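Local atomic coordinates of nitroreductase-like family protein (Bacillus cereus, PDB entry 2I7H), a protein that belongs to the nitroreductase-like family of flavoproteins and binds flavin mononucleotide between the two subunits of its dimer. Residues A[47-52]-A[106-111]; A[43-46]-A[51-54]. All coordinates share one frame; numbering follows the deposited sequence.

Overall arrangement
Both contacts involve the loop between helix 30-40 and strand 53-58, and their centres lie about 7 Å apart, on the same side of the chain's centre. Along the chain, 43-46 comes first, then 47-52, which shares Pro51 and Trp52 with contact 2; the helical partner 106-111 follows some fifty residues later, at the start of helix 106-129. Contact 2 folds the loop back on itself, and contact 1 fastens its middle to that helix. The two meet where Asn45 OD1 accepts from Glu50 N, 2.9 Å away. Both also touch the second subunit, so the loop forms part of the dimer interface and, through Pro44, Asn45 and His46, of the flavin pocket, to which the helix adds Glu111.

Contact 1: A[47-52]-A[106-111]; sequences KHREPW and QIQRDE
Arg49 reaches from the loop to the first turns of helix 106-129 and forms a salt bridge with Glu111, NH1 to OE1 at 2.9 Å. The hydrogen bond is nearly straight, 163° at the hydrogen, and OE1 lies in the guanidinium plane, accepting through its anti lone pair. The guanidinium and carboxylate planes are only 21° apart. A bend at chi3 (-70°) turns the guanidinium group so that NH1 faces the glutamate. Water 1 adds a second, indirect link: it accepts from Arg49 NH2 at 2.8 Å and donates to Glu111 OE1 at 2.7 Å. Arginine suits this place because its several N-H groups serve different partners, NE making a further salt bridge with Asp112.

In this nitroreductase-like fold the helix borders the flavin, and the side chain of Glu111 comes within about 4 Å of the bound flavin mononucleotide. Its other oxygen, OE2, is hydrogen-bonded to Ser138 of the second subunit, so the buried carboxylate ties the loop, through Arg49, to the dimer partner.

Van der Waals packing is slight. Gln108 lies over one guanidinium face, with CG 3.7 Å above the plane, offset toward the rim; its aliphatic part does the touching, while its amide leads away. At the guanidinium edge, Glu111 CB approaches Arg49 NH1 to 3.4 Å.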
loop_
_atom_site.group_PDB
_atom_site.type_symbol
_atom_site.label_atom_id
_atom_site.label_comp_id
_atom_site.label_asym_id
_atom_site.label_seq_id
_atom_site.Cartn_x
_atom_site.Cartn_y
_atom_site.Cartn_z
ATOM N N LYS A 47 3.749 1.945 -14.772
ATOM C CA LYS A 47 4.770 2.098 -15.805
ATOM C C LYS A 47 6.131 1.496 -15.434
ATOM O O LYS A 47 7.140 1.780 -16.075
ATOM C CB LYS A 47 4.898 3.567 -16.225
ATOM C CG LYS A 47 3.639 4.145 -16.850
ATOM C CD LYS A 47 3.345 3.536 -18.219
ATOM C CE LYS A 47 2.309 4.354 -18.977
ATOM N NZ LYS A 47 2.408 4.126 -20.446
ATOM N N HIS A 48 6.141 0.654 -14.398
ATOM C CA HIS A 48 7.366 -0.032 -13.946
ATOM C C HIS A 48 8.457 0.988 -13.569
ATOM O O HIS A 48 9.650 0.828 -13.905
ATOM C CB HIS A 48 7.834 -1.053 -15.017
ATOM C CG HIS A 48 8.836 -2.050 -14.522
ATOM N ND1 HIS A 48 8.501 -3.090 -13.677
ATOM C CD2 HIS A 48 10.169 -2.168 -14.758
ATOM C CE1 HIS A 48 9.588 -3.800 -13.412
ATOM N NE2 HIS A 48 10.612 -3.259 -14.051
ATOM N N ARG A 49 8.031 2.054 -12.890
ATOM C CA ARG A 49 8.955 3.106 -12.428
ATOM C C ARG A 49 9.722 2.674 -11.187
ATOM O O ARG A 49 10.740 3.287 -10.860
ATOM C CB ARG A 49 8.246 4.440 -12.165
ATOM C CG ARG A 49 7.782 5.145 -13.405
ATOM C CD ARG A 49 7.404 6.594 -13.115
ATOM N NE ARG A 49 6.177 6.698 -12.327
ATOM C CZ ARG A 49 4.946 6.793 -12.833
ATOM N NH1 ARG A 49 3.894 6.908 -12.011
ATOM N NH2 ARG A 49 4.776 6.790 -14.147
ATOM N N GLU A 50 9.226 1.629 -10.514
ATOM C CA GLU A 50 9.842 1.080 -9.299
ATOM C C GLU A 50 10.358 2.199 -8.365
ATOM O O GLU A 50 11.553 2.282 -8.108
ATOM C CB GLU A 50 10.973 0.086 -9.654
ATOM C CG GLU A 50 10.504 -1.172 -10.358
ATOM C CD GLU A 50 11.663 -2.123 -10.687
ATOM O OE1 GLU A 50 12.476 -1.830 -11.599
ATOM O OE2 GLU A 50 11.769 -3.159 -10.006
ATOM N N PRO A 51 9.453 3.057 -7.867
ATOM C CA PRO A 51 9.877 4.307 -7.235
ATOM C C PRO A 51 10.624 4.151 -5.904
ATOM O O PRO A 51 11.209 5.119 -5.403
ATOM C CB PRO A 51 8.536 5.027 -7.003
ATOM C CG PRO A 51 7.553 3.924 -6.838
ATOM C CD PRO A 51 7.976 2.937 -7.866
ATOM N N TRP A 52 10.592 2.961 -5.331
ATOM C CA TRP A 52 11.050 2.776 -3.949
ATOM C C TRP A 52 12.588 2.743 -3.860
ATOM O O TRP A 52 13.257 2.240 -4.764
ATOM C CB TRP A 52 10.438 1.496 -3.364
ATOM C CG TRP A 52 10.478 0.357 -4.337
ATOM C CD1 TRP A 52 11.602 -0.381 -4.718
ATOM C CD2 TRP A 52 9.379 -0.171 -5.111
ATOM N NE1 TRP A 52 11.253 -1.323 -5.638
ATOM C CE2 TRP A 52 9.907 -1.220 -5.918
ATOM C CE3 TRP A 52 8.020 0.137 -5.203
ATOM C CZ2 TRP A 52 9.116 -1.963 -6.802
ATOM C CZ3 TRP A 52 7.212 -0.611 -6.095
ATOM C CH2 TRP A 52 7.780 -1.649 -6.882
ATOM N N GLN A 106 1.328 15.689 -9.890
ATOM C CA GLN A 106 0.426 15.043 -8.950
ATOM C C GLN A 106 0.190 13.569 -9.246
ATOM O O GLN A 106 0.421 12.717 -8.404
ATOM C CB GLN A 106 -0.910 15.801 -9.006
ATOM C CG GLN A 106 -2.038 15.228 -8.217
ATOM C CD GLN A 106 -3.308 16.027 -8.387
ATOM O OE1 GLN A 106 -3.677 16.442 -9.524
ATOM N NE2 GLN A 106 -3.974 16.298 -7.264
ATOM N N ILE A 107 -0.285 13.265 -10.441
ATOM C CA ILE A 107 -0.690 11.905 -10.780
ATOM C C ILE A 107 0.495 10.934 -10.665
ATOM O O ILE A 107 0.380 9.875 -10.067
ATOM C CB ILE A 107 -1.396 11.866 -12.177
ATOM C CG1 ILE A 107 -2.755 12.624 -12.112
ATOM C CG2 ILE A 107 -1.543 10.396 -12.694
ATOM C CD1 ILE A 107 -3.472 12.875 -13.545
ATOM N N GLN A 108 1.644 11.313 -11.209
ATOM C CA GLN A 108 2.818 10.440 -11.162
ATOM C C GLN A 108 3.354 10.301 -9.756
ATOM O O GLN A 108 3.799 9.235 -9.376
ATOM C CB GLN A 108 3.915 10.933 -12.121
ATOM C CG GLN A 108 3.644 10.654 -13.580
ATOM C CD GLN A 108 2.843 11.737 -14.280
ATOM O OE1 GLN A 108 2.287 12.631 -13.679
ATOM N NE2 GLN A 108 2.812 11.660 -15.596
ATOM N N ARG A 109 3.327 11.385 -8.978
ATOM C CA ARG A 109 3.791 11.316 -7.582
ATOM C C ARG A 109 2.856 10.445 -6.732
ATOM O O ARG A 109 3.310 9.678 -5.886
ATOM C CB ARG A 109 3.931 12.738 -6.998
ATOM C CG ARG A 109 4.371 12.828 -5.580
ATOM C CD ARG A 109 3.283 12.458 -4.514
ATOM N NE ARG A 109 2.033 13.201 -4.717
ATOM C CZ ARG A 109 1.958 14.521 -4.607
ATOM N NH1 ARG A 109 3.065 15.180 -4.282
ATOM N NH2 ARG A 109 0.803 15.162 -4.830
ATOM N N ASP A 110 1.545 10.627 -6.908
ATOM C CA ASP A 110 0.555 9.835 -6.206
ATOM C C ASP A 110 0.696 8.364 -6.548
ATOM O O ASP A 110 0.679 7.521 -5.664
ATOM C CB ASP A 110 -0.872 10.323 -6.537
ATOM C CG ASP A 110 -1.218 11.636 -5.848
ATOM O OD1 ASP A 110 -0.413 12.160 -5.029
ATOM O OD2 ASP A 110 -2.273 12.177 -6.179
ATOM N N GLU A 111 0.799 8.055 -7.837
ATOM C CA GLU A 111 1.108 6.693 -8.300
ATOM C C GLU A 111 2.380 6.126 -7.658
ATOM O O GLU A 111 2.395 5.007 -7.194
ATOM C CB GLU A 111 1.249 6.656 -9.839
ATOM C CG GLU A 111 -0.068 6.579 -10.548
ATOM C CD GLU A 111 0.009 6.889 -12.053
ATOM O OE1 GLU A 111 1.062 7.235 -12.587
ATOM O OE2 GLU A 111 -1.038 6.836 -12.707
HETATM O O HOH W 1 2.233 7.486 -14.992
#

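Contact 2: A[43-46]-A[51-54]. With FMN (flavin mononucleotide), chain J.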
loop_
_atom_site.group_PDB
_atom_site.type_symbol
_atom_site.label_atom_id
_atom_site.label_comp_id
_atom_site.label_asym_id
_atom_site.label_seq_id
_atom_site.Cartn_x
_atom_site.Cartn_y
_atom_site.Cartn_z
ATOM N N ALA A 43 5.585 -5.369 -5.943
ATOM C CA ALA A 43 4.439 -4.513 -5.691
ATOM C C ALA A 43 3.966 -3.958 -7.032
ATOM O O ALA A 43 4.780 -3.784 -7.941
ATOM C CB ALA A 43 4.856 -3.387 -4.729
ATOM N N PRO A 44 2.655 -3.666 -7.166
ATOM C CA PRO A 44 2.222 -2.977 -8.389
ATOM C C PRO A 44 2.912 -1.614 -8.448
ATOM O O PRO A 44 3.138 -0.969 -7.408
ATOM C CB PRO A 44 0.731 -2.744 -8.140
ATOM C CG PRO A 44 0.607 -2.712 -6.654
ATOM C CD PRO A 44 1.526 -3.845 -6.239
ATOM N N ASN A 45 3.265 -1.183 -9.642
ATOM C CA ASN A 45 3.875 0.116 -9.803
ATOM C C ASN A 45 3.690 0.581 -11.208
ATOM O O ASN A 45 4.091 -0.098 -12.155
ATOM C CB ASN A 45 5.354 0.128 -9.394
ATOM C CG ASN A 45 6.209 -0.802 -10.209
ATOM O OD1 ASN A 45 7.116 -0.350 -10.891
ATOM N ND2 ASN A 45 5.974 -2.124 -10.085
ATOM N N HIS A 46 3.089 1.748 -11.343
ATOM C CA HIS A 46 2.653 2.193 -12.641
ATOM C C HIS A 46 3.863 2.429 -13.537
ATOM O O HIS A 46 4.867 2.989 -13.104
ATOM C CB HIS A 46 1.712 3.410 -12.558
ATOM C CG HIS A 46 0.869 3.599 -13.783
ATOM N ND1 HIS A 46 0.929 4.728 -14.571
ATOM C CD2 HIS A 46 -0.018 2.779 -14.389
ATOM C CE1 HIS A 46 0.097 4.609 -15.589
ATOM N NE2 HIS A 46 -0.496 3.436 -15.499
ATOM N N PRO A 51 9.453 3.057 -7.867
ATOM C CA PRO A 51 9.877 4.307 -7.235
ATOM C C PRO A 51 10.624 4.151 -5.904
ATOM O O PRO A 51 11.209 5.119 -5.403
ATOM C CB PRO A 51 8.536 5.027 -7.003
ATOM C CG PRO A 51 7.553 3.924 -6.838
ATOM C CD PRO A 51 7.976 2.937 -7.866
ATOM N N TRP A 52 10.592 2.961 -5.331
ATOM C CA TRP A 52 11.050 2.776 -3.949
ATOM C C TRP A 52 12.588 2.743 -3.860
ATOM O O TRP A 52 13.257 2.240 -4.764
ATOM C CB TRP A 52 10.438 1.496 -3.364
ATOM C CG TRP A 52 10.478 0.357 -4.337
ATOM C CD1 TRP A 52 11.602 -0.381 -4.718
ATOM C CD2 TRP A 52 9.379 -0.171 -5.111
ATOM N NE1 TRP A 52 11.253 -1.323 -5.638
ATOM C CE2 TRP A 52 9.907 -1.220 -5.918
ATOM C CE3 TRP A 52 8.020 0.137 -5.203
ATOM C CZ2 TRP A 52 9.116 -1.963 -6.802
ATOM C CZ3 TRP A 52 7.212 -0.611 -6.095
ATOM C CH2 TRP A 52 7.780 -1.649 -6.882
ATOM N N ASN A 53 13.123 3.280 -2.764
ATOM C CA ASN A 53 14.555 3.224 -2.442
ATOM C C ASN A 53 14.633 3.063 -0.948
ATOM O O ASN A 53 13.685 3.384 -0.260
ATOM C CB ASN A 53 15.258 4.546 -2.775
ATOM C CG ASN A 53 15.233 4.875 -4.231
ATOM O OD1 ASN A 53 16.203 4.640 -4.931
ATOM N ND2 ASN A 53 14.138 5.442 -4.701
ATOM N N CYS A 54 15.772 2.578 -0.446
ATOM C CA CYS A 54 15.922 2.266 0.982
ATOM C C CYS A 54 17.265 2.662 1.563
ATOM O O CYS A 54 18.281 2.651 0.857
ATOM C CB CYS A 54 15.712 0.769 1.218
ATOM S SG CYS A 54 14.069 0.173 0.718
HETATM N N1 FMN J . -2.688 0.053 -14.736
HETATM C C2 FMN J . -3.390 0.596 -15.815
HETATM O O2 FMN J . -3.636 -0.078 -16.818
HETATM N N3 FMN J . -3.823 1.906 -15.772
HETATM C C4 FMN J . -3.562 2.680 -14.653
HETATM O O4 FMN J . -4.022 3.812 -14.576
HETATM C C4A FMN J . -2.859 2.141 -13.572
HETATM N N5 FMN J . -2.599 2.928 -12.468
HETATM C C5A FMN J . -1.909 2.411 -11.396
HETATM C C6 FMN J . -1.688 3.243 -10.319
HETATM C C7 FMN J . -1.033 2.843 -9.180
HETATM C C7M FMN J . -1.571 3.534 -7.972
HETATM C C8 FMN J . -0.539 1.535 -9.131
HETATM C C8M FMN J . -0.048 0.972 -7.830
HETATM C C9 FMN J . -0.756 0.678 -10.223
HETATM C C9A FMN J . -1.457 1.094 -11.378
HETATM N N10 FMN J . -1.677 0.275 -12.517
HETATM C C10 FMN J . -2.421 0.806 -13.592
HETATM C "C1'" FMN J . -0.425 -0.352 -13.070
HETATM C "C2'" FMN J . -0.072 -1.744 -12.562
HETATM O "O2'" FMN J . -0.418 -1.896 -11.191
HETATM C "C3'" FMN J . 1.434 -1.914 -12.780
HETATM O "O3'" FMN J . 1.779 -1.728 -14.139
HETATM C "C4'" FMN J . 1.927 -3.277 -12.374
HETATM O "O4'" FMN J . 3.052 -3.148 -11.543
HETATM C "C5'" FMN J . 2.340 -4.041 -13.616
HETATM O "O5'" FMN J . 2.985 -5.210 -13.194
HETATM P P FMN J . 2.213 -6.269 -12.243
HETATM O O1P FMN J . 1.262 -5.567 -11.288
HETATM O O2P FMN J . 3.299 -6.968 -11.421
HETATM O O3P FMN J . 1.430 -7.232 -13.155
#
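A buried packing contact brings the loop after helix 30-40 against the lead-in to strand 53-58, an outermost strand of this chain's antiparallel sheet in the nitroreductase-like fold; at Cys54 that sheet continues into the second subunit by parallel pairing. Trp52 carries most of the contact, its broad indole spanning several small neighbours. With CG between the backbone N and the carbonyl carbon (chi1 43°), the six-membered ring is directed at 43-46. Its CZ3 meets Ala43 CB at 3.9 Å, where a small methyl fits, and its CH2 meets Asn45 ND2 at 3.7 Å. The Asn45 side chain crosses that of Trp52 at about a right angle. Pro51 adds its CD, 4.1 Å from Asn45 CB.

Asparagine suits this loop because its amide both donates and accepts: ND2 gives a hydrogen bond to Ala43 O at 3.0 Å, bent to 142°, while OD1 receives Glu50 N. The side chain thus braces the backbone of its own loop, whose other side meets the flavin mononucleotide. There Pro44 CB lies near the ribityl O2' and the methyl C8M, and Asn45 N donates to the ribityl O4' at 2.7 Å, at an angle of 163°.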